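Local coordinates for endo-1,3-beta-glucanase, family GH16 (PDB 4BPZ), which probably hydrolyses internal beta-1,3-glucosidic bonds of glucans such as algal laminarin, as a calcium-binding laminarinase domain of glycoside hydrolase family 16, at residues L47-N52 with E76-D81; R101-S106 with I246-Y251; W115-N120 with P138-I143; N149-E154 with G232-D237; Q171-T176 with Y208-S213. The protein carries 1 engineered substitution. All coordinates share one frame; numbering follows the deposited sequence.

Contact 1: L47-N52 with E76-D81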
# COMPACT_ATOMS: atom_id res chain seq x y z
N LEU A 47 -15.10 1.94 -3.58
CA LEU A 47 -16.40 2.05 -2.93
C LEU A 47 -16.35 2.26 -1.47
O LEU A 47 -17.37 2.36 -0.83
CB LEU A 47 -17.22 0.77 -3.26
CG LEU A 47 -17.53 0.64 -4.78
CD1 LEU A 47 -18.37 -0.60 -5.04
CD2 LEU A 47 -18.32 1.84 -5.28
N GLN A 48 -15.16 2.33 -0.85
CA GLN A 48 -15.00 2.42 0.60
C GLN A 48 -14.81 3.84 1.09
O GLN A 48 -14.28 4.72 0.37
CB GLN A 48 -13.86 1.56 1.16
CG GLN A 48 -12.44 2.14 0.95
CD GLN A 48 -12.02 2.26 -0.47
OE1 GLN A 48 -11.27 3.22 -0.83
NE2 GLN A 48 -12.40 1.38 -1.31
N HIS A 49 -15.11 4.06 2.38
CA HIS A 49 -14.44 5.06 3.20
C HIS A 49 -13.35 4.41 4.02
O HIS A 49 -13.43 3.25 4.39
CB HIS A 49 -15.41 5.75 4.16
CG HIS A 49 -16.11 6.94 3.56
ND1 HIS A 49 -15.46 7.93 2.96
CD2 HIS A 49 -17.45 7.27 3.54
CE1 HIS A 49 -16.36 8.84 2.54
NE2 HIS A 49 -17.56 8.43 2.92
N TYR A 50 -12.33 5.21 4.29
CA TYR A 50 -11.26 4.81 5.21
C TYR A 50 -11.45 5.49 6.56
O TYR A 50 -11.84 6.64 6.61
CB TYR A 50 -9.89 5.16 4.60
CG TYR A 50 -9.52 4.27 3.43
CD1 TYR A 50 -9.44 2.88 3.58
CD2 TYR A 50 -9.16 4.81 2.19
CE1 TYR A 50 -9.04 2.07 2.54
CE2 TYR A 50 -8.76 4.01 1.14
CZ TYR A 50 -8.69 2.63 1.32
OH TYR A 50 -8.27 1.81 0.30
N THR A 51 -11.24 4.73 7.64
CA THR A 51 -11.50 5.27 9.01
C THR A 51 -10.32 4.89 9.85
O THR A 51 -9.51 4.01 9.54
CB THR A 51 -12.83 4.78 9.63
OG1 THR A 51 -12.62 3.60 10.41
CG2 THR A 51 -13.93 4.65 8.63
N ASN A 52 -10.26 5.54 11.04
CA ASN A 52 -9.23 5.18 12.01
C ASN A 52 -9.76 4.39 13.18
O ASN A 52 -9.13 4.30 14.22
CB ASN A 52 -8.41 6.40 12.50
CG ASN A 52 -9.14 7.26 13.48
OD1 ASN A 52 -8.46 8.13 14.19
ND2 ASN A 52 -10.35 7.12 13.64
N GLU A 76 -18.56 13.58 6.28
CA GLU A 76 -18.76 14.93 5.71
C GLU A 76 -19.79 14.90 4.56
O GLU A 76 -19.53 15.45 3.47
CB GLU A 76 -17.50 15.60 5.20
CG GLU A 76 -16.58 16.13 6.29
CD GLU A 76 -17.37 16.99 7.26
OE1 GLU A 76 -17.57 18.20 6.97
OE2 GLU A 76 -17.84 16.42 8.29
N GLY A 77 -20.92 14.22 4.78
CA GLY A 77 -22.02 14.25 3.77
C GLY A 77 -21.88 13.16 2.73
O GLY A 77 -22.79 13.05 1.93
N SER A 78 -20.78 12.38 2.72
CA SER A 78 -20.56 11.37 1.67
C SER A 78 -20.81 10.02 2.28
O SER A 78 -20.08 9.66 3.20
CB SER A 78 -19.18 11.51 1.14
OG SER A 78 -18.91 10.34 0.28
N THR A 79 -21.79 9.24 1.82
CA THR A 79 -22.05 7.90 2.38
C THR A 79 -21.47 6.87 1.45
O THR A 79 -21.66 6.99 0.19
CB THR A 79 -23.54 7.70 2.53
OG1 THR A 79 -24.05 8.74 3.42
CG2 THR A 79 -23.87 6.36 3.14
N LYS A 80 -20.82 5.88 2.03
CA LYS A 80 -20.33 4.75 1.27
C LYS A 80 -20.85 3.50 1.95
O LYS A 80 -21.33 3.51 3.10
CB LYS A 80 -18.78 4.72 1.25
CG LYS A 80 -18.13 5.90 0.59
CD LYS A 80 -18.41 5.91 -0.93
CE LYS A 80 -17.82 7.18 -1.58
NZ LYS A 80 -18.29 7.39 -2.93
N ASP A 81 -20.74 2.39 1.22
CA ASP A 81 -21.31 1.10 1.67
C ASP A 81 -20.26 0.18 2.29
O ASP A 81 -20.62 -0.92 2.73
CB ASP A 81 -21.90 0.37 0.45
CG ASP A 81 -23.11 1.06 -0.10
OD1 ASP A 81 -23.75 1.86 0.65
OD2 ASP A 81 -23.43 0.81 -1.29
O HOH W 1 -20.03 2.57 -1.56

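Contact 2: R101-S106 with I246-Y251. With CA (calcium ion), chain E.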
# COMPACT_ATOMS: atom_id res chain seq x y z
N ARG A 101 5.72 -9.03 5.73
CA ARG A 101 5.27 -10.43 5.76
C ARG A 101 3.76 -10.41 6.08
O ARG A 101 3.34 -9.79 7.08
CB ARG A 101 6.02 -11.17 6.88
CG ARG A 101 5.61 -12.65 6.96
CD ARG A 101 6.59 -13.40 7.88
NE ARG A 101 6.34 -14.83 7.80
CZ ARG A 101 5.80 -15.55 8.77
NH1 ARG A 101 5.29 -15.00 9.87
NH2 ARG A 101 5.61 -16.85 8.59
N ALA A 102 2.93 -11.00 5.22
CA ALA A 102 1.50 -10.83 5.32
C ALA A 102 0.73 -12.00 4.75
O ALA A 102 1.23 -12.76 3.94
CB ALA A 102 1.09 -9.55 4.48
N LYS A 103 -0.55 -12.05 5.17
CA LYS A 103 -1.61 -12.88 4.62
C LYS A 103 -2.62 -11.95 4.02
O LYS A 103 -3.01 -10.95 4.63
CB LYS A 103 -2.28 -13.73 5.70
CG LYS A 103 -1.44 -14.94 6.12
CD LYS A 103 -2.15 -15.72 7.24
CE LYS A 103 -1.27 -16.78 7.75
NZ LYS A 103 -2.07 -17.61 8.76
N LEU A 104 -3.07 -12.26 2.79
CA LEU A 104 -3.93 -11.37 2.01
C LEU A 104 -5.41 -11.71 2.19
O LEU A 104 -5.74 -12.89 2.47
CB LEU A 104 -3.54 -11.38 0.51
CG LEU A 104 -2.08 -11.10 0.25
CD1 LEU A 104 -1.83 -11.05 -1.24
CD2 LEU A 104 -1.54 -9.87 0.93
N PRO A 105 -6.33 -10.79 1.94
CA PRO A 105 -7.76 -11.15 1.97
C PRO A 105 -8.06 -12.20 0.91
O PRO A 105 -7.55 -12.15 -0.22
CB PRO A 105 -8.45 -9.80 1.65
CG PRO A 105 -7.40 -8.76 1.86
CD PRO A 105 -6.06 -9.36 1.77
N SER A 106 -8.96 -13.11 1.24
CA SER A 106 -9.39 -14.14 0.25
C SER A 106 -10.61 -13.77 -0.54
O SER A 106 -10.85 -14.43 -1.56
CB SER A 106 -9.73 -15.47 1.02
OG SER A 106 -10.80 -15.27 1.89
N ILE A 246 -9.98 -9.58 6.13
CA ILE A 246 -8.76 -9.09 6.75
C ILE A 246 -7.54 -9.24 5.88
O ILE A 246 -7.34 -10.22 5.22
CB ILE A 246 -8.55 -9.79 8.14
CG1 ILE A 246 -9.50 -9.19 9.19
CG2 ILE A 246 -7.11 -9.75 8.63
CD1 ILE A 246 -9.62 -10.01 10.50
N PHE A 247 -6.67 -8.23 5.99
CA PHE A 247 -5.27 -8.22 5.49
C PHE A 247 -4.39 -8.23 6.73
O PHE A 247 -4.50 -7.30 7.54
CB PHE A 247 -5.14 -6.92 4.71
CG PHE A 247 -3.82 -6.62 4.02
CD1 PHE A 247 -2.81 -7.54 3.87
CD2 PHE A 247 -3.63 -5.33 3.52
CE1 PHE A 247 -1.62 -7.18 3.23
CE2 PHE A 247 -2.48 -4.98 2.88
CZ PHE A 247 -1.50 -5.91 2.72
N GLU A 248 -3.66 -9.29 6.96
CA GLU A 248 -2.94 -9.50 8.19
C GLU A 248 -1.45 -9.37 7.93
O GLU A 248 -0.87 -10.07 7.10
CB GLU A 248 -3.24 -10.90 8.73
CG GLU A 248 -2.62 -11.08 10.08
CD GLU A 248 -2.89 -12.42 10.73
OE1 GLU A 248 -3.28 -13.36 10.03
OE2 GLU A 248 -2.69 -12.53 11.95
N ILE A 249 -0.82 -8.46 8.67
CA ILE A 249 0.60 -8.13 8.45
C ILE A 249 1.39 -8.45 9.72
O ILE A 249 1.16 -7.90 10.80
CB ILE A 249 0.71 -6.61 8.07
CG1 ILE A 249 0.04 -6.43 6.72
CG2 ILE A 249 2.16 -6.22 8.05
CD1 ILE A 249 -0.22 -5.05 6.42
N ASP A 250 2.31 -9.39 9.61
CA ASP A 250 3.17 -9.79 10.74
C ASP A 250 4.19 -8.73 11.08
O ASP A 250 4.45 -8.42 12.25
CB ASP A 250 3.81 -11.14 10.37
CG ASP A 250 4.62 -11.71 11.51
OD1 ASP A 250 4.37 -11.41 12.69
OD2 ASP A 250 5.54 -12.51 11.18
N TYR A 251 4.81 -8.11 10.07
CA TYR A 251 5.78 -7.09 10.34
C TYR A 251 5.99 -6.25 9.04
O TYR A 251 5.74 -6.72 7.94
CB TYR A 251 7.17 -7.65 10.77
CG TYR A 251 7.83 -8.63 9.88
CD1 TYR A 251 8.42 -8.26 8.66
CD2 TYR A 251 7.91 -10.00 10.25
CE1 TYR A 251 9.12 -9.16 7.87
CE2 TYR A 251 8.58 -10.91 9.46
CZ TYR A 251 9.20 -10.51 8.29
OH TYR A 251 9.81 -11.44 7.52
CA CA E . 4.65 -9.69 14.30
O HOH W 2 -2.43 -15.70 11.07
O HOH W 3 -6.74 -13.24 5.31
O HOH W 4 7.01 -9.98 14.01

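Contact 3: W115-N120 with P138-I143. Engineered in segment 138-143: Ser-142 (natural residue Glu). With GLC (alpha-D-glucopyranose), chain C.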
# COMPACT_ATOMS: atom_id res chain seq x y z
N TRP A 115 2.38 -0.34 -0.86
CA TRP A 115 2.88 0.47 -1.97
C TRP A 115 3.48 1.74 -1.40
O TRP A 115 3.49 1.94 -0.19
CB TRP A 115 1.76 0.73 -2.98
CG TRP A 115 0.53 1.42 -2.44
CD1 TRP A 115 -0.37 0.98 -1.53
CD2 TRP A 115 -0.01 2.67 -2.92
NE1 TRP A 115 -1.43 1.83 -1.39
CE2 TRP A 115 -1.22 2.87 -2.24
CE3 TRP A 115 0.41 3.62 -3.88
CZ2 TRP A 115 -2.09 3.96 -2.52
CZ3 TRP A 115 -0.41 4.69 -4.15
CH2 TRP A 115 -1.65 4.89 -3.50
N THR A 116 4.05 2.54 -2.27
CA THR A 116 4.71 3.80 -1.86
C THR A 116 4.19 4.95 -2.71
O THR A 116 3.77 4.78 -3.84
CB THR A 116 6.24 3.73 -2.00
OG1 THR A 116 6.62 3.91 -3.37
CG2 THR A 116 6.86 2.47 -1.41
N LEU A 117 4.32 6.13 -2.12
CA LEU A 117 4.17 7.38 -2.84
C LEU A 117 5.40 8.23 -2.53
O LEU A 117 5.89 8.25 -1.38
CB LEU A 117 2.93 8.16 -2.42
CG LEU A 117 1.59 7.70 -2.99
CD1 LEU A 117 0.41 8.28 -2.29
CD2 LEU A 117 1.60 7.97 -4.49
N GLY A 118 5.82 9.03 -3.51
CA GLY A 118 6.77 10.06 -3.20
C GLY A 118 6.26 10.96 -2.11
O GLY A 118 5.09 11.35 -2.09
N ALA A 119 7.20 11.32 -1.19
CA ALA A 119 6.80 12.17 -0.07
C ALA A 119 6.45 13.59 -0.49
O ALA A 119 5.88 14.32 0.36
CB ALA A 119 7.85 12.18 1.04
N ASN A 120 6.75 13.98 -1.74
CA ASN A 120 6.26 15.25 -2.31
C ASN A 120 4.93 15.08 -2.94
O ASN A 120 4.45 16.05 -3.61
CB ASN A 120 7.28 15.78 -3.36
CG ASN A 120 7.56 14.84 -4.49
OD1 ASN A 120 7.02 13.70 -4.56
ND2 ASN A 120 8.31 15.31 -5.47
N PRO A 138 0.90 11.50 -11.09
CA PRO A 138 1.96 10.48 -10.89
C PRO A 138 3.38 11.12 -10.79
O PRO A 138 4.37 10.38 -10.77
CB PRO A 138 1.87 9.66 -12.16
CG PRO A 138 1.45 10.64 -13.26
CD PRO A 138 0.43 11.54 -12.52
N ALA A 139 3.45 12.47 -10.74
CA ALA A 139 4.81 13.10 -10.75
C ALA A 139 5.65 12.82 -9.51
O ALA A 139 6.86 12.83 -9.58
CB ALA A 139 4.66 14.66 -10.95
N CYS A 140 4.95 12.49 -8.40
CA CYS A 140 5.67 12.13 -7.17
C CYS A 140 6.23 10.72 -7.25
O CYS A 140 7.11 10.38 -6.44
CB CYS A 140 4.71 12.19 -6.00
SG CYS A 140 3.16 11.23 -6.16
N GLY A 141 5.76 9.89 -8.17
CA GLY A 141 6.15 8.52 -8.27
C GLY A 141 5.40 7.61 -7.30
O GLY A 141 4.98 8.02 -6.19
N SER A 142 5.32 6.36 -7.70
CA SER A 142 4.83 5.34 -6.82
C SER A 142 5.32 3.98 -7.21
O SER A 142 5.57 3.71 -8.40
CB SER A 142 3.41 5.37 -7.14
OG SER A 142 2.72 4.41 -6.36
N ILE A 143 5.56 3.16 -6.19
CA ILE A 143 5.95 1.78 -6.35
C ILE A 143 4.92 0.87 -5.72
O ILE A 143 4.60 1.01 -4.52
CB ILE A 143 7.25 1.52 -5.66
CG1 ILE A 143 8.34 2.49 -6.15
CG2 ILE A 143 7.75 0.04 -5.84
CD1 ILE A 143 9.63 2.46 -5.39
C1 GLC C . -1.39 1.81 -7.54
C2 GLC C . -2.42 2.80 -8.18
C3 GLC C . -3.11 3.54 -7.03
C4 GLC C . -3.71 2.59 -6.09
C5 GLC C . -2.54 1.85 -5.49
C6 GLC C . -2.93 0.82 -4.46
O1 GLC C . -0.21 2.45 -7.09
O2 GLC C . -1.69 3.64 -9.04
O3 GLC C . -4.16 4.43 -7.60
O4 GLC C . -4.47 3.30 -5.09
O5 GLC C . -1.88 1.13 -6.55
O6 GLC C . -3.78 -0.18 -5.00
O HOH W 5 8.90 14.34 -8.26

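Contact 4: N149-E154 with G232-D237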
# COMPACT_ATOMS: atom_id res chain seq x y z
N ASN A 149 -5.86 -8.04 -7.31
CA ASN A 149 -7.18 -7.68 -7.72
C ASN A 149 -8.24 -8.55 -7.04
O ASN A 149 -7.94 -9.46 -6.32
CB ASN A 149 -7.31 -7.63 -9.26
CG ASN A 149 -7.04 -8.96 -9.92
OD1 ASN A 149 -6.34 -9.00 -11.00
ND2 ASN A 149 -7.51 -10.02 -9.36
N GLY A 150 -9.50 -8.23 -7.27
CA GLY A 150 -10.61 -8.88 -6.56
C GLY A 150 -11.00 -10.20 -7.14
O GLY A 150 -11.62 -11.01 -6.42
N TRP A 151 -10.60 -10.49 -8.39
CA TRP A 151 -11.17 -11.64 -9.10
C TRP A 151 -10.13 -12.74 -9.30
O TRP A 151 -10.49 -13.82 -9.79
CB TRP A 151 -11.73 -11.22 -10.43
CG TRP A 151 -10.71 -10.50 -11.30
CD1 TRP A 151 -9.80 -11.03 -12.16
CD2 TRP A 151 -10.55 -9.06 -11.39
NE1 TRP A 151 -9.03 -10.03 -12.73
CE2 TRP A 151 -9.48 -8.80 -12.32
CE3 TRP A 151 -11.19 -7.99 -10.80
CZ2 TRP A 151 -9.11 -7.47 -12.68
CZ3 TRP A 151 -10.82 -6.71 -11.15
CH2 TRP A 151 -9.83 -6.46 -12.07
N ASP A 152 -8.84 -12.53 -8.98
CA ASP A 152 -7.81 -13.53 -9.21
C ASP A 152 -6.87 -13.50 -8.02
O ASP A 152 -5.86 -12.80 -8.02
CB ASP A 152 -7.07 -13.31 -10.50
CG ASP A 152 -5.91 -14.28 -10.72
OD1 ASP A 152 -5.83 -15.29 -9.99
OD2 ASP A 152 -5.09 -14.02 -11.65
N LYS A 153 -7.20 -14.32 -7.04
CA LYS A 153 -6.36 -14.38 -5.83
C LYS A 153 -5.22 -15.31 -5.99
O LYS A 153 -4.45 -15.48 -5.01
CB LYS A 153 -7.24 -14.75 -4.58
CG LYS A 153 -8.43 -13.80 -4.34
CD LYS A 153 -7.92 -12.31 -4.23
CE LYS A 153 -9.03 -11.44 -3.63
NZ LYS A 153 -8.49 -10.02 -3.60
N GLU A 154 -5.01 -15.84 -7.17
CA GLU A 154 -3.87 -16.72 -7.42
C GLU A 154 -2.68 -16.05 -8.18
O GLU A 154 -1.76 -16.71 -8.59
CB GLU A 154 -4.38 -17.95 -8.23
CG GLU A 154 -5.32 -18.85 -7.43
CD GLU A 154 -6.63 -18.24 -6.97
OE1 GLU A 154 -7.36 -17.72 -7.86
OE2 GLU A 154 -6.94 -18.38 -5.74
N GLY A 232 -14.00 -0.84 -7.24
CA GLY A 232 -13.17 -0.01 -8.11
C GLY A 232 -12.41 -0.79 -9.16
O GLY A 232 -12.69 -1.99 -9.43
N THR A 233 -11.42 -0.16 -9.75
CA THR A 233 -10.67 -0.71 -10.93
C THR A 233 -10.28 -2.13 -10.75
O THR A 233 -10.54 -3.01 -11.56
CB THR A 233 -9.46 0.18 -11.28
OG1 THR A 233 -9.93 1.53 -11.35
CG2 THR A 233 -8.85 -0.21 -12.64
N LEU A 234 -9.50 -2.35 -9.70
CA LEU A 234 -8.96 -3.67 -9.42
C LEU A 234 -9.73 -4.45 -8.39
O LEU A 234 -9.54 -5.68 -8.35
CB LEU A 234 -7.51 -3.63 -9.08
CG LEU A 234 -6.52 -3.23 -10.19
CD1 LEU A 234 -5.05 -3.47 -9.74
CD2 LEU A 234 -6.81 -3.79 -11.56
N GLY A 235 -10.60 -3.86 -7.58
CA GLY A 235 -11.42 -4.66 -6.72
C GLY A 235 -12.51 -5.40 -7.50
O GLY A 235 -12.82 -6.56 -7.19
N GLY A 236 -13.12 -4.72 -8.46
CA GLY A 236 -14.17 -5.37 -9.24
C GLY A 236 -15.45 -5.52 -8.47
O GLY A 236 -15.74 -4.84 -7.47
N ASP A 237 -16.31 -6.38 -8.98
CA ASP A 237 -17.62 -6.63 -8.39
C ASP A 237 -17.44 -7.29 -7.00
O ASP A 237 -16.59 -8.17 -6.76
CB ASP A 237 -18.43 -7.57 -9.25
CG ASP A 237 -18.70 -6.96 -10.66
OD1 ASP A 237 -18.73 -5.72 -10.83
OD2 ASP A 237 -18.79 -7.80 -11.58

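Contact 5: Q171-T176 with Y208-S213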
# COMPACT_ATOMS: atom_id res chain seq x y z
N GLN A 171 3.83 7.02 -17.14
CA GLN A 171 4.33 5.67 -17.39
C GLN A 171 3.70 4.75 -16.36
O GLN A 171 3.60 5.12 -15.17
CB GLN A 171 5.87 5.57 -17.18
CG GLN A 171 6.80 6.63 -17.83
CD GLN A 171 6.98 6.32 -19.24
OE1 GLN A 171 6.68 7.13 -20.08
NE2 GLN A 171 7.45 5.10 -19.53
N ASN A 172 3.35 3.54 -16.78
CA ASN A 172 2.73 2.55 -15.85
C ASN A 172 3.11 1.23 -16.36
O ASN A 172 2.72 0.85 -17.46
CB ASN A 172 1.19 2.82 -15.97
CG ASN A 172 0.27 1.74 -15.46
OD1 ASN A 172 0.64 0.93 -14.64
ND2 ASN A 172 -1.02 1.87 -15.81
N LEU A 173 3.88 0.47 -15.62
CA LEU A 173 4.31 -0.85 -16.10
C LEU A 173 4.65 -1.72 -14.95
O LEU A 173 4.87 -1.22 -13.84
CB LEU A 173 5.41 -0.80 -17.19
CG LEU A 173 6.51 0.18 -16.88
CD1 LEU A 173 7.34 -0.23 -15.74
CD2 LEU A 173 7.43 0.27 -18.09
N GLY A 174 4.72 -3.00 -15.16
CA GLY A 174 5.07 -3.92 -14.15
C GLY A 174 4.85 -5.34 -14.57
O GLY A 174 4.85 -5.67 -15.74
N GLY A 175 4.67 -6.21 -13.57
CA GLY A 175 4.51 -7.64 -13.81
C GLY A 175 3.56 -8.26 -12.82
O GLY A 175 3.04 -7.61 -11.89
N THR A 176 3.37 -9.54 -12.98
CA THR A 176 2.56 -10.35 -12.06
C THR A 176 3.28 -11.67 -11.81
O THR A 176 4.20 -12.07 -12.57
CB THR A 176 1.14 -10.73 -12.58
OG1 THR A 176 1.33 -11.55 -13.73
CG2 THR A 176 0.37 -9.51 -12.85
N TYR A 208 9.09 -7.85 -10.74
CA TYR A 208 9.49 -6.87 -11.76
C TYR A 208 10.74 -6.13 -11.25
O TYR A 208 10.86 -5.86 -10.05
CB TYR A 208 8.36 -5.85 -12.05
CG TYR A 208 8.48 -5.20 -13.40
CD1 TYR A 208 8.04 -5.85 -14.55
CD2 TYR A 208 9.08 -3.94 -13.55
CE1 TYR A 208 8.19 -5.27 -15.80
CE2 TYR A 208 9.24 -3.32 -14.79
CZ TYR A 208 8.74 -4.00 -15.95
OH TYR A 208 8.83 -3.42 -17.16
N GLU A 209 11.59 -5.75 -12.18
CA GLU A 209 12.68 -4.82 -11.94
C GLU A 209 12.66 -3.73 -12.94
O GLU A 209 12.69 -3.98 -14.16
CB GLU A 209 14.02 -5.59 -11.99
CG GLU A 209 15.24 -4.69 -12.01
CD GLU A 209 16.52 -5.44 -11.96
OE1 GLU A 209 16.54 -6.66 -11.71
OE2 GLU A 209 17.59 -4.81 -12.13
N LEU A 210 12.71 -2.50 -12.44
CA LEU A 210 12.74 -1.29 -13.24
C LEU A 210 14.02 -0.58 -13.03
O LEU A 210 14.40 -0.30 -11.88
CB LEU A 210 11.57 -0.38 -12.83
CG LEU A 210 11.53 0.96 -13.60
CD1 LEU A 210 11.40 0.80 -15.13
CD2 LEU A 210 10.38 1.79 -13.05
N LYS A 211 14.76 -0.31 -14.09
CA LYS A 211 15.96 0.51 -14.01
C LYS A 211 15.66 1.89 -13.50
O LYS A 211 14.69 2.52 -13.91
CB LYS A 211 16.57 0.56 -15.43
CG LYS A 211 17.82 1.37 -15.49
CD LYS A 211 18.34 1.38 -16.93
CE LYS A 211 19.54 2.25 -17.05
NZ LYS A 211 20.66 1.69 -16.23
N ASN A 212 16.47 2.37 -12.56
CA ASN A 212 16.34 3.73 -12.06
C ASN A 212 17.15 4.74 -12.86
O ASN A 212 18.08 4.35 -13.56
CB ASN A 212 16.73 3.74 -10.56
CG ASN A 212 16.14 4.92 -9.79
OD1 ASN A 212 16.36 4.97 -8.51
ND2 ASN A 212 15.41 5.76 -10.36
N SER A 213 16.80 6.00 -12.82
CA SER A 213 17.57 7.03 -13.47
C SER A 213 17.14 8.33 -12.77
O SER A 213 16.04 8.48 -12.20
CB SER A 213 17.31 7.14 -15.00
OG SER A 213 16.13 7.85 -15.28

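Contact 1: L47-N52 with E76-D81
His-49 NE2 donates to the backbone carbonyl of Ser-78, with NE2 to O at 2.8 Å, and this is the one direct hydrogen bond between 47-52 and 76-81. In the beta-jelly-roll of family 16, strand 48-50 and strand 78-80 do not pair here; they run at 113° to each other, and side chains and a water bridge the gap. The acceptor lies close to the imidazole plane, whereas NE2 approaches from well above the carbonyl plane of Ser-78. Lys-80 lays its aliphatic part over one face of the same ring, its CG 3.6 Å from the ring centroid in a CH-pi contact. With CG anti to the carbonyl carbon (chi1 -62°) and the chain bent at chi2, the lysine crosses the imidazole nearly at a right angle, and NZ goes on to a hydrogen bond with Ser-41 OG; Ser-78 OG is hydrogen-bonded to Gly-40 O. Beyond the ring, one water donates to Leu-47 O at 2.8 Å and accepts from Asp-81 N at 2.9 Å.

Contact 2: R101-S106 with I246-Y251
Arg-101 lies alongside Asp-250, both side chains pointing the same way, while its CB rests over the ring of Tyr-251. The two segments are antiparallel neighbours in the beta-jelly-roll, strand 96-103 against strand 244-255, with a beta bulge between Arg-101 and Ala-102. Chi1 of -179° sets the arginine CG opposite the backbone N, and the extended chain carries NH1 to Asp-250 OD2, a salt bridge of 2.8 Å. The carboxylate oxygen lies near the guanidinium plane, but the two flat groups are turned 65° apart and NH1 meets OD2 from above the carboxylate plane. Asp-250 thus divides its oxygens, since OD1 and the backbone O each bind calcium at 2.4 Å, in a site completed by Glu-18, Glu-20, Gly-62 and a water. Arg-101 CB sits 3.7 Å from the centroid of the Tyr-251 ring in a CH-pi contact; a serine in place of Tyr-251 would probably leave the aliphatic part of the arginine uncovered and freer to move beside the calcium ligand. On the face of Ala-102 and Ile-249, the Phe-247 ring runs beside Leu-104, CE1 to CD2 3.5 Å. Lys-103 and Glu-248 lie side by side; Glu-248 OE2 is hydrogen-bonded to Thr-63 OG1, and a water accepts from Lys-103 NZ and donates to Glu-248 OE1 at 2.7 Å.

Contact 3: W115-N120 with P138-I143
Ser-142, an engineered substitution for the natural glutamate, turns its hydroxyl in the conformer described back onto the neighbouring strand, where OG donates to Thr-116 O at 2.8 Å. The bond runs nearly along the C=O axis, and chi1 of 180° puts OG there by setting it opposite the backbone N. The same OG lies in the plane of the Trp-115 indole, at its edge, 3.5 Å from CE3. One face of that indole is the floor for a glucose unit of the bound glycan, whose C5 sits over the ring centre and whose C6 comes within 3.5 Å of CE2. Trp-115 NE1 is hydrogen-bonded to Asn-227 OD1, which would steady the ring. Cutting Trp-115 back to an alanine would remove the indole, and the glucose would probably lose its flat platform and Asn-227 its partner. Further along, the type I turn 138-141 packs on the strand end: Gly-118 N donates to Gly-141 O at 3.0 Å, and Cys-140 O comes so near Gly-118 CA that a side chain there would clash. Strands 110-118 and 142-144 thus set a sugar-stacking indole beside the substituted position in the glycan pocket, and in this conformer the serine hydroxyl spends its proton on Thr-116 O.

Contact 4: N149-E154 with G232-D237
Leu-234 and Trp-151 bury the most surface in this contact, and they meet largely at the leucine's backbone. The six-membered end of the indole is directed at the short helix 232-235, bringing CZ3 within 3.2 Å of Leu-234 O, while Thr-233 O lies at the ring edge in its plane. Trp-151 CG stands between the backbone N and the carbonyl carbon (chi1 55°), a torsion that folds the indole back over Asn-149, whose CG lies above one ring face. The leucine side chain adds a looser apolar contact, its CD2 4.1 Å from Trp-151 CH2. Leu-234 O is also the acceptor for Gly-150 N, at 2.8 Å and in the carbonyl plane. In the family 16 jelly-roll this joins the loop between strands 146-147 and 155-163 to the helical turn that follows strand 222-230. Asn-149, third in buried area, brings CB to 3.1 Å from the same Leu-234 O. Close approach of the backbones depends on glycines: Gly-150 CA makes a CA-H...O contact of 3.3 Å with Gly-235 O, where a side chain would collide, and Gly-236 leaves the helix with positive phi, its N at the indole edge near the ring plane. On the loop side, Lys-153 NZ donates to Asn-149 O at 2.8 Å and to Thr-110 O.

Contact 5: Q171-T176 with Y208-S213
Tyr-208 lays one face of its ring on the backbone of Gly-174, with CA 3.7 Å from the ring centroid and 15° off the ring normal, a CH-pi contact. Around it, two strands of the beta-jelly-roll, 170-178 and 205-211, come together without pairing: their short segments run at 150° with axes 6.6 Å apart at the nearest, and no hydrogen bond passes between them. Each is paired elsewhere, Gly-175 with Ala-158 and Tyr-208 with Val-200, so the gap is bridged by the side chains of Tyr-208, Leu-210 and Leu-173 and by the glycine backbone. The tight part is where ring meets glycine. Tyr-208 CG is swung opposite the backbone N (chi1 -158°), which projects the ring onto the neighbouring strand and brings CD1 to 3.2 Å from Gly-174 C and 3.5 Å from Gly-175 N. The backbone can come this near because Gly-175 has no side chain; a CB there would point at Tyr-208 and fit only tightly. Packing slackens toward Leu-173, which crosses the tyrosine at about a right angle and meets its hydroxyl end with the methyl CD1. None of the five touching residues is fully buried, so the contact lies near the protein surface. Leu-210, which also rests on Phe-160, supplies the loosest of the side-chain contacts, its CD1 lying 4.2 Å from Leu-173 CD1.

How the contacts relate
All five contacts lie within the family 16 catalytic domain. Contact 1 closes first along the chain, before the long loop closed by contact 2 begins; contacts 3, 4 and 5 are nested inside that loop, and contact 5 also inside the loop closed by contact 4. Strands 96-103 (contact 2) and 110-118 (contact 3) are consecutive, as are helix 232-235 (contact 4) and strand 244-255 (contact 2). Contacts 1 and 5 lie on opposite sides of the chain's centre, their centres about 32 Å apart, whereas contacts 3 and 5 have the closest centres, about 14 Å apart. Contacts 2 and 4 touch through Lys-153. Calcium site and glycan pocket thus occupy separate regions, contacts 2 and 3 being about 23 Å apart between centres.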